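Local coordinates for CLIP-associating protein 2 (Mus musculus, PDB 3WOZ), which probably binds tubulin through its TOG domains, arrays of HEAT repeats, and contributes to microtubule dynamics, at residues Ala155-Asn165 against Ser198-Met209. Residues are numbered along the deposited sequence; the frame is centred on the assembly and turned at random.
Sequences AKQMDPRDFTN and SLFELNTPEFTM
Asn-203, at the junction of helices 186-202 and 204-212 in this all-helical HEAT-repeat array, and Glu-206 in the first turn of the second fasten onto the inter-helix loop that carries Pro-160, Arg-161 and Asn-165. Asn-203 is the N-cap of helix 204-212 and splits its amide between two jobs. OD1 accepts the capping bond from Glu-206 N, while Asn-203 ND2 reaches across to Pro-160 O at 2.8 Å, the oxygen lying close to the amide plane. That oxygen is gripped twice, since Phe-163 N meets it from the opposite face of the carbonyl plane, closing the short 3-10 turn. The Glu-206 side chain leaves the helix with CG opposite its backbone N (chi1 -164°) and bends at chi2, bringing the carboxylate to the loop. Glu-206 OE1 takes the N-H of Asn-165 N on its anti lone pair at 2.7 Å, almost in line. Glu-206 OE2 forms a long salt bridge with Arg-161 NH1 (3.5 Å), the guanidinium turned steeply to the carboxylate. Asn-203 ND2 lies over one face of the guanidinium, a contact between two donors and not a hydrogen bond. The bonded carboxylate and nearby guanidinium probably favour a charged Glu-206.

Alongside these polar links, Phe-163 drives its ring inward between the two helices. Leu-199 CB lies over one face, Asn-203 CB sits at the edge, and Phe-163 CZ comes within 3.6 Å of Phe-207 CD2. Leu-202, at the end of helix 186-202, packs on the loop nearby: Leu-202 CD2 touches the methyl CE of selenomethionine Met-158 (3.7 Å) and Phe-163 CB, and CD1 rests against Met-158 O. Farther back, Ala-155 CB packs on Ser-198 CB at 3.8 Å.

The loop, leading from helix 141-155 to helix 167-179, thus lies against the junction of helices 186-202 and 204-212. Met-158 also touches Phe-125 of helix 121-133, and Phe-207 meets Leu-226 of helix 216-226.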
loop_
_atom_site.group_PDB
_atom_site.type_symbol
_atom_site.label_atom_id
_atom_site.label_comp_id
_atom_site.label_asym_id
_atom_site.label_seq_id
_atom_site.Cartn_x
_atom_site.Cartn_y
_atom_site.Cartn_z
ATOM N N ALA A 155 11.737 3.119 1.711
ATOM C CA ALA A 155 13.092 3.499 1.316
ATOM C C ALA A 155 14.093 3.380 2.464
ATOM O O ALA A 155 15.274 3.118 2.232
ATOM C CB ALA A 155 13.099 4.911 0.744
ATOM N N LYS A 156 13.612 3.565 3.694
ATOM C CA LYS A 156 14.443 3.453 4.894
ATOM C C LYS A 156 14.811 2.007 5.234
ATOM O O LYS A 156 15.721 1.766 6.027
ATOM C CB LYS A 156 13.759 4.109 6.107
ATOM C CG LYS A 156 13.280 5.550 5.900
ATOM C CD LYS A 156 14.424 6.503 5.565
ATOM C CE LYS A 156 13.908 7.879 5.165
ATOM N NZ LYS A 156 13.359 8.636 6.327
ATOM N N GLN A 157 14.100 1.050 4.646
ATOM C CA GLN A 157 14.357 -0.365 4.916
ATOM C C GLN A 157 14.847 -1.151 3.689
ATOM O O GLN A 157 15.177 -2.333 3.791
ATOM C CB GLN A 157 13.121 -1.030 5.549
ATOM C CG GLN A 157 11.892 -1.147 4.643
ATOM C CD GLN A 157 10.716 -1.846 5.317
ATOM O OE1 GLN A 157 10.287 -1.457 6.402
ATOM N NE2 GLN A 157 10.182 -2.873 4.667
HETATM N N MSE A 158 14.896 -0.489 2.537
HETATM C CA MSE A 158 15.284 -1.130 1.280
HETATM C C MSE A 158 16.784 -1.359 1.139
HETATM O O MSE A 158 17.590 -0.720 1.814
HETATM C CB MSE A 158 14.817 -0.284 0.099
HETATM C CG MSE A 158 13.458 -0.647 -0.441
HETATM SE SE MSE A 158 12.776 0.773 -1.571
HETATM C CE MSE A 158 13.859 0.523 -3.175
ATOM N N ASP A 159 17.140 -2.281 0.250
ATOM C CA ASP A 159 18.504 -2.400 -0.258
ATOM C C ASP A 159 18.676 -1.407 -1.401
ATOM O O ASP A 159 17.711 -1.129 -2.112
ATOM C CB ASP A 159 18.766 -3.815 -0.778
ATOM C CG ASP A 159 19.154 -4.787 0.317
ATOM O OD1 ASP A 159 19.588 -4.341 1.406
ATOM O OD2 ASP A 159 19.037 -6.008 0.076
ATOM N N PRO A 160 19.896 -0.863 -1.584
ATOM C CA PRO A 160 20.169 0.048 -2.704
ATOM C C PRO A 160 19.778 -0.506 -4.085
ATOM O O PRO A 160 19.290 0.249 -4.926
ATOM C CB PRO A 160 21.682 0.259 -2.616
ATOM C CG PRO A 160 21.980 0.121 -1.164
ATOM C CD PRO A 160 21.044 -0.946 -0.658
ATOM N N ARG A 161 19.966 -1.805 -4.310
ATOM C CA ARG A 161 19.667 -2.399 -5.619
ATOM C C ARG A 161 18.190 -2.783 -5.799
ATOM O O ARG A 161 17.819 -3.432 -6.784
ATOM C CB ARG A 161 20.612 -3.579 -5.924
ATOM C CG ARG A 161 20.717 -4.005 -7.411
ATOM C CD ARG A 161 20.639 -2.834 -8.409
ATOM N NE ARG A 161 21.747 -1.887 -8.280
ATOM C CZ ARG A 161 21.666 -0.586 -8.556
ATOM N NH1 ARG A 161 20.522 -0.053 -8.969
ATOM N NH2 ARG A 161 22.732 0.192 -8.408
ATOM N N ASP A 162 17.347 -2.360 -4.858
ATOM C CA ASP A 162 15.901 -2.469 -5.031
ATOM C C ASP A 162 15.396 -1.275 -5.845
ATOM O O ASP A 162 14.274 -1.286 -6.353
ATOM C CB ASP A 162 15.187 -2.529 -3.678
ATOM C CG ASP A 162 15.462 -3.814 -2.915
ATOM O OD1 ASP A 162 15.403 -3.777 -1.668
ATOM O OD2 ASP A 162 15.729 -4.859 -3.546
ATOM N N PHE A 163 16.239 -0.250 -5.957
ATOM C CA PHE A 163 15.917 0.960 -6.701
ATOM C C PHE A 163 16.799 1.085 -7.946
ATOM O O PHE A 163 18.013 1.282 -7.842
ATOM C CB PHE A 163 16.061 2.187 -5.798
ATOM C CG PHE A 163 15.955 3.500 -6.527
ATOM C CD1 PHE A 163 17.075 4.306 -6.695
ATOM C CD2 PHE A 163 14.738 3.932 -7.042
ATOM C CE1 PHE A 163 16.984 5.527 -7.367
ATOM C CE2 PHE A 163 14.639 5.150 -7.717
ATOM C CZ PHE A 163 15.764 5.946 -7.881
ATOM N N THR A 164 16.177 0.968 -9.118
ATOM C CA THR A 164 16.898 1.012 -10.392
ATOM C C THR A 164 16.350 2.078 -11.344
ATOM O O THR A 164 15.157 2.404 -11.317
ATOM C CB THR A 164 16.887 -0.357 -11.118
ATOM O OG1 THR A 164 15.541 -0.827 -11.249
ATOM C CG2 THR A 164 17.705 -1.390 -10.356
ATOM N N ASN A 165 17.238 2.610 -12.181
ATOM C CA ASN A 165 16.873 3.574 -13.212
ATOM C C ASN A 165 16.227 2.877 -14.408
ATOM O O ASN A 165 16.893 2.553 -15.394
ATOM C CB ASN A 165 18.096 4.401 -13.642
ATOM C CG ASN A 165 17.748 5.502 -14.639
ATOM O OD1 ASN A 165 16.600 5.931 -14.737
ATOM N ND2 ASN A 165 18.748 5.961 -15.382
ATOM N N SER A 198 15.063 10.572 0.300
ATOM C CA SER A 198 15.306 9.188 0.710
ATOM C C SER A 198 15.823 8.311 -0.431
ATOM O O SER A 198 16.741 7.520 -0.228
ATOM C CB SER A 198 14.060 8.570 1.354
ATOM O OG SER A 198 12.916 8.733 0.533
ATOM N N LEU A 199 15.244 8.458 -1.621
ATOM C CA LEU A 199 15.698 7.696 -2.790
ATOM C C LEU A 199 17.112 8.093 -3.218
ATOM O O LEU A 199 17.899 7.241 -3.635
ATOM C CB LEU A 199 14.720 7.831 -3.962
ATOM C CG LEU A 199 13.295 7.282 -3.800
ATOM C CD1 LEU A 199 12.500 7.492 -5.079
ATOM C CD2 LEU A 199 13.279 5.808 -3.397
ATOM N N PHE A 200 17.428 9.382 -3.099
ATOM C CA PHE A 200 18.776 9.880 -3.386
ATOM C C PHE A 200 19.790 9.285 -2.413
ATOM O O PHE A 200 20.828 8.773 -2.835
ATOM C CB PHE A 200 18.812 11.413 -3.338
ATOM C CG PHE A 200 20.165 12.007 -3.647
ATOM C CD1 PHE A 200 20.599 12.145 -4.965
ATOM C CD2 PHE A 200 20.999 12.442 -2.622
ATOM C CE1 PHE A 200 21.847 12.695 -5.254
ATOM C CE2 PHE A 200 22.249 12.995 -2.903
ATOM C CZ PHE A 200 22.670 13.124 -4.221
ATOM N N GLU A 201 19.476 9.338 -1.119
ATOM C CA GLU A 201 20.360 8.812 -0.078
ATOM C C GLU A 201 20.445 7.284 -0.076
ATOM O O GLU A 201 21.433 6.718 0.398
ATOM C CB GLU A 201 19.950 9.337 1.304
ATOM C CG GLU A 201 20.335 10.798 1.550
ATOM C CD GLU A 201 19.988 11.290 2.949
ATOM O OE1 GLU A 201 19.445 12.409 3.059
ATOM O OE2 GLU A 201 20.257 10.569 3.937
ATOM N N LEU A 202 19.418 6.623 -0.609
ATOM C CA LEU A 202 19.409 5.166 -0.713
ATOM C C LEU A 202 20.395 4.671 -1.768
ATOM O O LEU A 202 21.218 3.794 -1.498
ATOM C CB LEU A 202 17.999 4.644 -1.022
ATOM C CG LEU A 202 17.868 3.153 -1.344
ATOM C CD1 LEU A 202 18.067 2.294 -0.101
ATOM C CD2 LEU A 202 16.530 2.860 -1.986
ATOM N N ASN A 203 20.299 5.235 -2.969
ATOM C CA ASN A 203 21.170 4.860 -4.076
ATOM C C ASN A 203 21.538 6.090 -4.902
ATOM O O ASN A 203 20.911 6.378 -5.924
ATOM C CB ASN A 203 20.499 3.792 -4.947
ATOM C CG ASN A 203 21.476 3.085 -5.870
ATOM O OD1 ASN A 203 22.481 3.656 -6.296
ATOM N ND2 ASN A 203 21.175 1.836 -6.193
ATOM N N THR A 204 22.553 6.813 -4.435
ATOM C CA THR A 204 23.000 8.053 -5.071
ATOM C C THR A 204 23.325 7.888 -6.569
ATOM O O THR A 204 22.694 8.549 -7.397
ATOM C CB THR A 204 24.177 8.705 -4.293
ATOM O OG1 THR A 204 23.810 8.873 -2.917
ATOM C CG2 THR A 204 24.542 10.061 -4.885
ATOM N N PRO A 205 24.285 6.999 -6.923
ATOM C CA PRO A 205 24.661 6.870 -8.336
ATOM C C PRO A 205 23.486 6.553 -9.264
ATOM O O PRO A 205 23.345 7.192 -10.307
ATOM C CB PRO A 205 25.671 5.718 -8.326
ATOM C CG PRO A 205 26.267 5.767 -6.973
ATOM C CD PRO A 205 25.118 6.128 -6.071
ATOM N N GLU A 206 22.641 5.600 -8.873
ATOM C CA GLU A 206 21.485 5.218 -9.685
ATOM C C GLU A 206 20.442 6.335 -9.773
ATOM O O GLU A 206 19.717 6.433 -10.764
ATOM C CB GLU A 206 20.854 3.926 -9.155
ATOM C CG GLU A 206 19.890 3.235 -10.119
ATOM C CD GLU A 206 20.581 2.420 -11.212
ATOM O OE1 GLU A 206 19.865 1.883 -12.082
ATOM O OE2 GLU A 206 21.827 2.305 -11.207
ATOM N N PHE A 207 20.374 7.172 -8.738
ATOM C CA PHE A 207 19.474 8.326 -8.743
ATOM C C PHE A 207 20.031 9.470 -9.585
ATOM O O PHE A 207 19.269 10.221 -10.196
ATOM C CB PHE A 207 19.181 8.819 -7.323
ATOM C CG PHE A 207 18.017 9.770 -7.246
ATOM C CD1 PHE A 207 18.215 11.145 -7.331
ATOM C CD2 PHE A 207 16.721 9.290 -7.100
ATOM C CE1 PHE A 207 17.141 12.023 -7.268
ATOM C CE2 PHE A 207 15.641 10.163 -7.038
ATOM C CZ PHE A 207 15.852 11.532 -7.121
ATOM N N THR A 208 21.356 9.607 -9.600
ATOM C CA THR A 208 22.028 10.606 -10.433
ATOM C C THR A 208 21.802 10.288 -11.914
ATOM O O THR A 208 21.559 11.188 -12.722
ATOM C CB THR A 208 23.539 10.687 -10.115
ATOM O OG1 THR A 208 23.730 10.700 -8.694
ATOM C CG2 THR A 208 24.159 11.953 -10.710
HETATM N N MSE A 209 21.862 8.998 -12.246
HETATM C CA MSE A 209 21.607 8.498 -13.594
HETATM C C MSE A 209 20.155 8.771 -13.999
HETATM O O MSE A 209 19.881 9.166 -15.135
HETATM C CB MSE A 209 21.899 6.998 -13.645
HETATM C CG MSE A 209 22.698 6.536 -14.854
HETATM SE SE MSE A 209 23.291 4.679 -14.661
HETATM C CE MSE A 209 21.609 3.782 -15.075
#